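Local coordinates for transcription regulator PadR N-terminal domain-containing protein (Streptococcus mutans, PDB 3L9F) that is probably a PadR-family transcription regulator, pairing a DNA-binding N-terminal domain with a helical C-terminal region, and can bind a metal ion, at residues Phe130-Arg133 against Leu134-Asn138; Glu151-Glu154 against Arg155-Lys159. All coordinates share one frame; numbering follows the deposited sequence.

Overall arrangement
Interactions 1 and 2 lie on consecutive helices, 129-135 and 142-172, within the C-terminal region related to the virulence activator alpha family, and both touch the second subunit. Their centres are about 17 Å apart, yet their edges meet where Phe130 packs on Glu152. Interaction 1 spans most of a short helix and the residues by which the chain leaves it; it is mostly buried, and its chemistry is apolar, with phenylalanine, leucine and methionine side chains meeting along the turn. Interaction 2 sits in the middle of a long helix and is only partly buried: Glu152, Ile153 and Lys156 are covered, whereas Glu151, Glu154, Glu157 and Glu158 are exposed, and a salt-bridge network carries the contact.

Interaction 1: residues Phe130-Arg133 against Leu134-Asn138; sequences FLMR and LFFGN
Phe130 and Leu134, one helical turn apart, meet through the far end of the aromatic ring: CZ lies 3.9 Å from Leu134 CD2, and CE1 is as near to CD1, so both methyls of the leucine branch rest against it. The ring gets there because CG stands anti to the backbone N (chi1 168°). Such bulky apolar groups suit a turn buried against helix 142-172 and the second subunit. On another side of the same turn Met132 reaches Phe136. A chi1 of -174° sets Met132 CG at the in-plane edge of the Phe136 ring, 3.8 Å from CD2, and the bend at chi2 then places SD. The sulfur lies 5.1 Å from the ring centroid, an oblique Met-aromatic contact for which the flexible, polarisable thioether is well suited. Phe135 CD2 stands 3.7 Å above the plane of the Phe136 ring, near its centre. Phe136 N still donates to Met132 O at 2.9 Å, though Phe136 is the first residue to leave helical geometry; Gly137 N then makes a weak hydrogen bond to Leu134 O (3.1 Å). The Arg133 guanidinium binds Asp129 and, in the second subunit, Ser119 O, with Tyr116 there in a cation-pi contact. Leu134 packs on Leu145 and Leu148 of helix 142-172, while Phe135 meets Phe66 of the second subunit, so that helix 129-135 packs both on helix 142-172 and on the partner chain.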
loop_
_atom_site.group_PDB
_atom_site.type_symbol
_atom_site.label_atom_id
_atom_site.label_comp_id
_atom_site.label_asym_id
_atom_site.label_seq_id
_atom_site.Cartn_x
_atom_site.Cartn_y
_atom_site.Cartn_z
ATOM N N PHE A 130 -8.219 2.699 6.575
ATOM C CA PHE A 130 -8.541 2.456 7.975
ATOM C C PHE A 130 -7.760 3.411 8.879
ATOM O O PHE A 130 -8.344 4.104 9.710
ATOM C CB PHE A 130 -8.238 1.009 8.373
ATOM C CG PHE A 130 -8.279 0.772 9.856
ATOM C CD1 PHE A 130 -9.489 0.761 10.541
ATOM C CD2 PHE A 130 -7.109 0.562 10.568
ATOM C CE1 PHE A 130 -9.525 0.547 11.902
ATOM C CE2 PHE A 130 -7.135 0.359 11.923
ATOM C CZ PHE A 130 -8.351 0.347 12.595
ATOM N N LEU A 131 -6.441 3.435 8.730
ATOM C CA LEU A 131 -5.623 4.305 9.578
ATOM C C LEU A 131 -6.006 5.773 9.380
ATOM O O LEU A 131 -6.074 6.541 10.344
ATOM C CB LEU A 131 -4.139 4.092 9.297
ATOM C CG LEU A 131 -3.619 2.706 9.687
ATOM C CD1 LEU A 131 -2.134 2.633 9.380
ATOM C CD2 LEU A 131 -3.870 2.442 11.163
ATOM N N MET A 132 -6.280 6.153 8.131
ATOM C CA MET A 132 -6.670 7.526 7.833
ATOM C C MET A 132 -7.897 7.914 8.656
ATOM O O MET A 132 -7.939 9.001 9.235
ATOM C CB MET A 132 -6.936 7.687 6.331
ATOM C CG MET A 132 -7.205 9.103 5.868
ATOM S SD MET A 132 -8.948 9.579 6.001
ATOM C CE MET A 132 -8.949 11.073 5.000
ATOM N N ARG A 133 -8.888 7.021 8.719
ATOM C CA ARG A 133 -10.131 7.323 9.427
ATOM C C ARG A 133 -9.841 7.592 10.894
ATOM O O ARG A 133 -10.392 8.517 11.493
ATOM C CB ARG A 133 -11.133 6.168 9.318
ATOM C CG ARG A 133 -11.445 5.723 7.904
ATOM C CD ARG A 133 -11.778 6.896 6.989
ATOM N NE ARG A 133 -12.179 6.422 5.667
ATOM C CZ ARG A 133 -13.432 6.129 5.328
ATOM N NH1 ARG A 133 -13.703 5.687 4.111
ATOM N NH2 ARG A 133 -14.412 6.280 6.210
ATOM N N LEU A 134 -8.987 6.767 11.486
ATOM C CA LEU A 134 -8.613 6.986 12.878
ATOM C C LEU A 134 -7.778 8.263 13.053
ATOM O O LEU A 134 -7.970 9.009 14.015
ATOM C CB LEU A 134 -7.885 5.765 13.445
ATOM C CG LEU A 134 -8.781 4.736 14.143
ATOM C CD1 LEU A 134 -9.865 4.221 13.197
ATOM C CD2 LEU A 134 -7.945 3.594 14.684
ATOM N N PHE A 135 -6.858 8.526 12.124
ATOM C CA PHE A 135 -6.021 9.720 12.250
ATOM C C PHE A 135 -6.867 10.978 12.245
ATOM O O PHE A 135 -6.612 11.914 13.010
ATOM C CB PHE A 135 -4.954 9.812 11.155
ATOM C CG PHE A 135 -3.913 10.857 11.439
ATOM C CD1 PHE A 135 -2.784 10.536 12.172
ATOM C CD2 PHE A 135 -4.083 12.167 11.007
ATOM C CE1 PHE A 135 -1.825 11.492 12.456
ATOM C CE2 PHE A 135 -3.129 13.128 11.289
ATOM C CZ PHE A 135 -1.997 12.789 12.018
ATOM N N PHE A 136 -7.880 10.987 11.384
ATOM C CA PHE A 136 -8.763 12.132 11.244
ATOM C C PHE A 136 -10.093 11.850 11.937
ATOM O O PHE A 136 -11.126 12.407 11.586
ATOM C CB PHE A 136 -8.959 12.450 9.753
ATOM C CG PHE A 136 -7.702 12.921 9.070
ATOM C CD1 PHE A 136 -7.176 14.166 9.349
ATOM C CD2 PHE A 136 -7.052 12.121 8.152
ATOM C CE1 PHE A 136 -6.021 14.598 8.731
ATOM C CE2 PHE A 136 -5.898 12.553 7.520
ATOM C CZ PHE A 136 -5.384 13.799 7.816
ATOM N N GLY A 137 -10.050 10.993 12.950
ATOM C CA GLY A 137 -11.260 10.510 13.581
ATOM C C GLY A 137 -11.598 11.187 14.894
ATOM O O GLY A 137 -11.950 10.518 15.869
ATOM N N ASN A 138 -11.506 12.513 14.921
ATOM C CA ASN A 138 -11.822 13.267 16.132
ATOM C C ASN A 138 -13.279 13.099 16.544
ATOM O O ASN A 138 -13.582 12.925 17.721
ATOM C CB ASN A 138 -11.500 14.754 15.951
#

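Interaction 2: residues Glu151-Glu154 against Arg155-Lys159; sequences EEIE and RKEEK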
loop_
_atom_site.group_PDB
_atom_site.type_symbol
_atom_site.label_atom_id
_atom_site.label_comp_id
_atom_site.label_asym_id
_atom_site.label_seq_id
_atom_site.Cartn_x
_atom_site.Cartn_y
_atom_site.Cartn_z
ATOM N N GLU A 151 -14.129 -4.309 12.303
ATOM C CA GLU A 151 -14.179 -4.614 10.882
ATOM C C GLU A 151 -12.780 -4.788 10.306
ATOM O O GLU A 151 -12.558 -5.646 9.450
ATOM C CB GLU A 151 -15.005 -3.567 10.132
ATOM C CG GLU A 151 -16.452 -3.546 10.611
ATOM C CD GLU A 151 -17.363 -2.697 9.752
ATOM O OE1 GLU A 151 -16.882 -2.123 8.753
ATOM O OE2 GLU A 151 -18.568 -2.609 10.077
ATOM N N GLU A 152 -11.830 -3.999 10.795
ATOM C CA GLU A 152 -10.450 -4.144 10.345
ATOM C C GLU A 152 -9.850 -5.436 10.876
ATOM O O GLU A 152 -9.093 -6.110 10.173
ATOM C CB GLU A 152 -9.596 -2.953 10.779
ATOM C CG GLU A 152 -8.103 -3.140 10.519
ATOM C CD GLU A 152 -7.711 -2.894 9.071
ATOM O OE1 GLU A 152 -8.596 -2.624 8.230
ATOM O OE2 GLU A 152 -6.505 -2.975 8.774
ATOM N N ILE A 153 -10.158 -5.779 12.122
ATOM C CA ILE A 153 -9.675 -7.054 12.668
ATOM C C ILE A 153 -10.155 -8.207 11.787
ATOM O O ILE A 153 -9.388 -9.121 11.463
ATOM C CB ILE A 153 -10.114 -7.280 14.131
ATOM C CG1 ILE A 153 -9.390 -6.312 15.061
ATOM C CG2 ILE A 153 -9.809 -8.713 14.577
ATOM C CD1 ILE A 153 -9.889 -6.355 16.487
ATOM N N GLU A 154 -11.422 -8.158 11.382
ATOM C CA GLU A 154 -11.969 -9.193 10.503
ATOM C C GLU A 154 -11.251 -9.239 9.155
ATOM O O GLU A 154 -11.018 -10.316 8.600
ATOM C CB GLU A 154 -13.470 -9.001 10.314
ATOM C CG GLU A 154 -14.251 -9.182 11.599
ATOM C CD GLU A 154 -15.705 -8.768 11.465
ATOM O OE1 GLU A 154 -16.125 -8.404 10.341
ATOM O OE2 GLU A 154 -16.430 -8.807 12.488
ATOM N N ARG A 155 -10.891 -8.076 8.626
ATOM C CA ARG A 155 -10.170 -8.046 7.365
ATOM C C ARG A 155 -8.813 -8.717 7.510
ATOM O O ARG A 155 -8.389 -9.475 6.627
ATOM C CB ARG A 155 -10.038 -6.619 6.830
ATOM C CG ARG A 155 -11.312 -6.118 6.161
ATOM C CD ARG A 155 -11.078 -4.825 5.390
ATOM N NE ARG A 155 -10.719 -3.733 6.285
ATOM C CZ ARG A 155 -11.594 -2.881 6.814
ATOM N NH1 ARG A 155 -12.888 -2.992 6.528
ATOM N NH2 ARG A 155 -11.178 -1.920 7.628
ATOM N N LYS A 156 -8.138 -8.459 8.629
ATOM C CA LYS A 156 -6.840 -9.074 8.872
ATOM C C LYS A 156 -7.000 -10.579 9.027
ATOM O O LYS A 156 -6.163 -11.348 8.568
ATOM C CB LYS A 156 -6.163 -8.490 10.110
ATOM C CG LYS A 156 -5.846 -6.996 10.005
ATOM C CD LYS A 156 -4.768 -6.740 8.957
ATOM C CE LYS A 156 -4.284 -5.299 9.020
ATOM N NZ LYS A 156 -4.685 -4.701 10.326
ATOM N N GLU A 157 -8.078 -11.004 9.669
ATOM C CA GLU A 157 -8.301 -12.436 9.842
ATOM C C GLU A 157 -8.498 -13.133 8.503
ATOM O O GLU A 157 -7.940 -14.217 8.268
ATOM C CB GLU A 157 -9.464 -12.690 10.801
ATOM C CG GLU A 157 -9.039 -12.598 12.256
ATOM C CD GLU A 157 -10.201 -12.499 13.222
ATOM O OE1 GLU A 157 -11.314 -12.142 12.785
ATOM O OE2 GLU A 157 -9.992 -12.766 14.426
ATOM N N GLU A 158 -9.266 -12.498 7.617
ATOM C CA GLU A 158 -9.499 -13.028 6.279
ATOM C C GLU A 158 -8.188 -13.157 5.502
ATOM O O GLU A 158 -7.958 -14.154 4.816
ATOM C CB GLU A 158 -10.456 -12.124 5.507
ATOM C CG GLU A 158 -11.439 -12.874 4.607
ATOM C CD GLU A 158 -10.761 -13.835 3.637
ATOM O OE1 GLU A 158 -10.584 -15.023 3.993
ATOM O OE2 GLU A 158 -10.419 -13.406 2.512
ATOM N N LYS A 159 -7.332 -12.145 5.603
ATOM C CA LYS A 159 -6.053 -12.184 4.881
ATOM C C LYS A 159 -5.096 -13.227 5.451
ATOM O O LYS A 159 -4.398 -13.910 4.705
ATOM C CB LYS A 159 -5.390 -10.804 4.855
ATOM C CG LYS A 159 -6.175 -9.790 4.038
ATOM C CD LYS A 159 -5.596 -8.386 4.183
ATOM C CE LYS A 159 -6.412 -7.374 3.397
ATOM N NZ LYS A 159 -5.807 -6.019 3.487
#
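Glu152 faces Arg155 and Lys156 in an i to i+3 and i to i+4 salt-bridge network along helix 142-172, in a stretch predicted to form a coiled coil. Its carboxylate divides its oxygens between the two cations. Arg155 grips OE1 side-on with two nitrogens: NH2 lies 2.7 Å from Glu152 OE1, nearly along the C-O axis, and NE approaches the same oxygen at 3.1 Å from the anti side but well out of the carboxylate plane, in a more bent bond. OE1 stays close to the guanidinium plane, although the two flat groups are turned 63° apart and the side chains cross at about a right angle. Glu152 can serve both partners because its chain bends at chi2 (79°), which brings the carboxylate within bonding distance of both cations. One face of the Arg155 guanidinium is laid over the helix backbone, with Glu151 O 3.9 Å above its plane. The long arginine suits this place, doubling back along the helix while its planar end offers several N-H groups. Ile153 and Glu157 lie side by side, the isoleucine reaching Leu198 and Leu202 of helix 178-202. Tyr186 OH of the second subunit bonds to both Glu152 OE2 and Lys156 NZ, tying these buried groups to the subunit interface. Bent at chi2 and again near its end, Lys156 brings NZ to 2.9 Å from Glu152 OE2, on that oxygen's anti side and 23° out of the carboxylate plane.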